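Local coordinates for protein glutathione S-transferase domain (PDB 4HZ2) that binds glutathione and probably transfers it to other substrates, at residues H123-K134 with Y186-F195. Residues are numbered along the deposited sequence; the frame is centred on the assembly and turned at random. Where two conformers were deposited one is given.
Sequences HEPYIAVARYLK and YTHRAEEADF
R131 turns CG away from its own backbone N (chi1 164°) and stays extended as far as NE, and E192 is likewise extended beyond CG; the two side chains lie side by side, pointing the same way, with R131 NE 2.8 Å from E192 OE1. This salt bridge lies in the all-helical C-terminal domain of the glutathione transferase fold, where helix 107-137 packs on the end of helix 178-187 and the turn after it. E192 OE1 is met nearly head-on, the carboxylate and guanidinium being not quite coplanar. A water accepts from R131 NH2 and R189 NE and donates to E192 OE1; R189 NH2 also bonds E192 OE2, so one carboxylate serves both arginines and probably offsets their like charges. A methionine in place of R131 would probably leave E192 OE1 without its charged mate across the contact and G30 O without the NH2 donor it now has.

About one turn before R131, A128 meets Y186 of the other segment, whose side chain is a knob among E124, I127, A128 and R131. Within this hole A128 CB makes a CH-pi contact over the ring face, 3.4 Å from the Y186 ring centroid and 7° off the normal, while R131 NH1 comes to the ring edge, 3.7 Å from Y186 CE1. Y186 lines the glutathione pocket, and its OH bonds N33 N; E124 reaches N33 ND2 as well as Y121 of the second subunit. Nearer R131, A193 CB packs against I127 O (3.5 Å). K134, bent at its last torsion, brings NZ to D194 OD2 at 2.9 Å in one of the two conformers of D194. T187 OG1, whose stronger partner is L183 O, takes a weak bond from H123 NE2, bent to 124°.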
# COMPACT_ATOMS: atom_id res chain seq x y z
N HIS B 123 0.34 8.55 -2.18
CA HIS B 123 1.37 9.55 -1.89
C HIS B 123 2.68 9.16 -2.56
O HIS B 123 3.17 9.88 -3.44
CB HIS B 123 1.49 9.68 -0.37
CG HIS B 123 2.53 10.65 0.12
ND1 HIS B 123 3.88 10.34 0.20
CD2 HIS B 123 2.39 11.90 0.66
CE1 HIS B 123 4.53 11.37 0.74
NE2 HIS B 123 3.65 12.31 1.05
N GLU B 124 3.23 8.01 -2.16
CA GLU B 124 4.51 7.55 -2.72
C GLU B 124 4.53 7.55 -4.27
O GLU B 124 5.50 8.03 -4.87
CB GLU B 124 4.85 6.15 -2.18
CG GLU B 124 6.34 5.81 -2.23
CD GLU B 124 6.76 5.13 -3.51
OE1 GLU B 124 5.92 5.02 -4.43
OE2 GLU B 124 7.93 4.72 -3.61
N PRO B 125 3.49 7.00 -4.92
CA PRO B 125 3.58 6.92 -6.40
C PRO B 125 3.68 8.26 -7.13
O PRO B 125 3.95 8.28 -8.33
CB PRO B 125 2.29 6.18 -6.80
CG PRO B 125 1.89 5.44 -5.56
CD PRO B 125 2.27 6.34 -4.41
N TYR B 126 3.46 9.36 -6.42
CA TYR B 126 3.52 10.70 -7.02
C TYR B 126 4.71 11.50 -6.53
O TYR B 126 5.43 12.10 -7.33
CB TYR B 126 2.20 11.46 -6.78
CG TYR B 126 1.05 10.58 -7.19
CD1 TYR B 126 0.91 10.16 -8.53
CD2 TYR B 126 0.15 10.10 -6.26
CE1 TYR B 126 -0.09 9.28 -8.90
CE2 TYR B 126 -0.88 9.25 -6.62
CZ TYR B 126 -0.99 8.83 -7.94
OH TYR B 126 -2.02 8.00 -8.30
N ILE B 127 4.91 11.50 -5.21
CA ILE B 127 5.99 12.27 -4.58
C ILE B 127 7.34 11.60 -4.79
O ILE B 127 8.29 12.21 -5.25
CB ILE B 127 5.76 12.46 -3.05
CG1 ILE B 127 4.37 13.04 -2.77
CG2 ILE B 127 6.84 13.35 -2.44
CD1 ILE B 127 4.17 14.45 -3.29
N ALA B 128 7.41 10.31 -4.47
CA ALA B 128 8.67 9.61 -4.62
C ALA B 128 9.03 9.54 -6.10
O ALA B 128 10.19 9.76 -6.49
CB ALA B 128 8.56 8.22 -4.04
N VAL B 129 8.05 9.24 -6.94
CA VAL B 129 8.30 9.12 -8.37
C VAL B 129 8.75 10.44 -9.01
O VAL B 129 9.72 10.46 -9.78
CB VAL B 129 7.09 8.51 -9.10
CG1 VAL B 129 7.31 8.52 -10.62
CG2 VAL B 129 6.86 7.09 -8.58
N ALA B 130 8.07 11.55 -8.70
CA ALA B 130 8.48 12.85 -9.24
C ALA B 130 9.90 13.22 -8.80
O ALA B 130 10.71 13.71 -9.59
CB ALA B 130 7.50 13.95 -8.86
N ARG B 131 10.22 12.98 -7.53
CA ARG B 131 11.59 13.21 -7.03
C ARG B 131 12.62 12.35 -7.81
O ARG B 131 13.70 12.83 -8.19
CB ARG B 131 11.69 12.96 -5.52
CG ARG B 131 13.13 12.81 -4.99
CD ARG B 131 13.05 12.82 -3.48
NE ARG B 131 14.30 12.67 -2.73
CZ ARG B 131 14.85 11.50 -2.41
NH1 ARG B 131 14.29 10.37 -2.86
NH2 ARG B 131 15.96 11.46 -1.66
N TYR B 132 12.26 11.09 -8.06
CA TYR B 132 13.11 10.19 -8.80
C TYR B 132 13.37 10.68 -10.23
O TYR B 132 14.51 10.81 -10.69
CB TYR B 132 12.50 8.80 -8.81
CG TYR B 132 13.37 7.77 -9.47
CD1 TYR B 132 14.51 7.29 -8.84
CD2 TYR B 132 13.07 7.29 -10.74
CE1 TYR B 132 15.32 6.34 -9.45
CE2 TYR B 132 13.88 6.36 -11.35
CZ TYR B 132 14.99 5.88 -10.70
OH TYR B 132 15.79 4.95 -11.32
N LEU B 133 12.29 11.05 -10.93
CA LEU B 133 12.41 11.48 -12.32
C LEU B 133 13.11 12.84 -12.46
O LEU B 133 13.91 13.00 -13.36
CB LEU B 133 11.05 11.51 -13.03
CG LEU B 133 10.30 10.18 -13.08
CD1 LEU B 133 8.91 10.38 -13.67
CD2 LEU B 133 11.07 9.10 -13.85
N LYS B 134 12.79 13.80 -11.58
CA LYS B 134 13.34 15.17 -11.66
C LYS B 134 14.74 15.31 -11.09
O LYS B 134 15.63 15.94 -11.69
CB LYS B 134 12.47 16.16 -10.91
CG LYS B 134 11.11 16.45 -11.51
CD LYS B 134 10.36 17.38 -10.57
CE LYS B 134 8.98 17.68 -11.09
NZ LYS B 134 9.04 18.69 -12.19
N TYR B 186 9.55 10.48 2.22
CA TYR B 186 9.65 11.32 1.02
C TYR B 186 9.20 12.76 1.23
O TYR B 186 9.69 13.66 0.54
CB TYR B 186 8.88 10.69 -0.15
CG TYR B 186 9.59 9.45 -0.65
CD1 TYR B 186 10.70 9.54 -1.48
CD2 TYR B 186 9.14 8.19 -0.28
CE1 TYR B 186 11.34 8.40 -1.97
CE2 TYR B 186 9.78 7.05 -0.74
CZ TYR B 186 10.88 7.17 -1.58
OH TYR B 186 11.51 6.04 -2.04
N THR B 187 8.27 12.99 2.16
CA THR B 187 7.74 14.36 2.30
C THR B 187 8.84 15.31 2.72
O THR B 187 8.85 16.49 2.29
CB THR B 187 6.54 14.43 3.27
OG1 THR B 187 5.53 13.50 2.85
CG2 THR B 187 5.90 15.83 3.25
N HIS B 188 9.78 14.86 3.56
CA HIS B 188 10.84 15.78 4.01
C HIS B 188 11.74 16.25 2.87
O HIS B 188 12.39 17.28 2.98
CB HIS B 188 11.65 15.27 5.22
CG HIS B 188 12.79 14.33 4.89
ND1 HIS B 188 12.59 13.01 4.54
CD2 HIS B 188 14.13 14.51 4.97
CE1 HIS B 188 13.77 12.41 4.40
NE2 HIS B 188 14.72 13.30 4.64
N ARG B 189 11.72 15.51 1.76
CA ARG B 189 12.51 15.87 0.60
C ARG B 189 11.60 16.31 -0.56
O ARG B 189 11.97 16.22 -1.73
CB ARG B 189 13.40 14.68 0.18
CG ARG B 189 14.36 14.19 1.28
CD ARG B 189 15.25 15.29 1.86
NE ARG B 189 15.98 15.95 0.79
CZ ARG B 189 16.13 17.27 0.65
NH1 ARG B 189 15.66 18.12 1.55
NH2 ARG B 189 16.80 17.74 -0.40
N ALA B 190 10.41 16.80 -0.24
CA ALA B 190 9.42 17.11 -1.28
C ALA B 190 9.91 18.20 -2.25
O ALA B 190 9.46 18.26 -3.40
CB ALA B 190 8.11 17.54 -0.62
N GLU B 191 10.83 19.06 -1.80
CA GLU B 191 11.38 20.08 -2.69
C GLU B 191 12.02 19.45 -3.94
O GLU B 191 12.02 20.04 -5.02
CB GLU B 191 12.39 20.97 -1.95
CG GLU B 191 13.70 20.25 -1.61
CD GLU B 191 14.60 21.03 -0.67
OE1 GLU B 191 14.90 20.50 0.43
OE2 GLU B 191 15.00 22.16 -1.02
N GLU B 192 12.57 18.25 -3.79
CA GLU B 192 13.18 17.54 -4.93
C GLU B 192 12.15 16.97 -5.90
O GLU B 192 12.50 16.54 -7.02
CB GLU B 192 14.19 16.46 -4.46
CG GLU B 192 15.41 17.08 -3.81
CD GLU B 192 16.32 16.08 -3.12
OE1 GLU B 192 15.89 14.96 -2.83
OE2 GLU B 192 17.47 16.44 -2.84
N ALA B 193 10.88 17.00 -5.49
CA ALA B 193 9.78 16.60 -6.35
C ALA B 193 9.05 17.85 -6.85
O ALA B 193 7.95 17.75 -7.39
CB ALA B 193 8.81 15.68 -5.60
N ASP B 194 9.67 19.01 -6.64
CA ASP B 194 9.13 20.30 -7.07
C ASP B 194 7.86 20.69 -6.31
O ASP B 194 6.96 21.37 -6.86
CB ASP B 194 8.91 20.34 -8.59
CG ASP B 194 10.16 20.78 -9.36
OD1 ASP B 194 11.23 21.00 -8.75
OD2 ASP B 194 10.06 20.92 -10.60
N PHE B 195 7.80 20.29 -5.03
CA PHE B 195 6.74 20.77 -4.13
C PHE B 195 7.31 21.76 -3.12
O PHE B 195 8.30 21.49 -2.45
CB PHE B 195 6.05 19.61 -3.38
CG PHE B 195 5.24 18.71 -4.27
CD1 PHE B 195 3.96 19.08 -4.69
CD2 PHE B 195 5.76 17.51 -4.71
CE1 PHE B 195 3.22 18.24 -5.52
CE2 PHE B 195 5.04 16.66 -5.52
CZ PHE B 195 3.77 17.03 -5.94
O HOH W 1 17.33 13.91 -0.78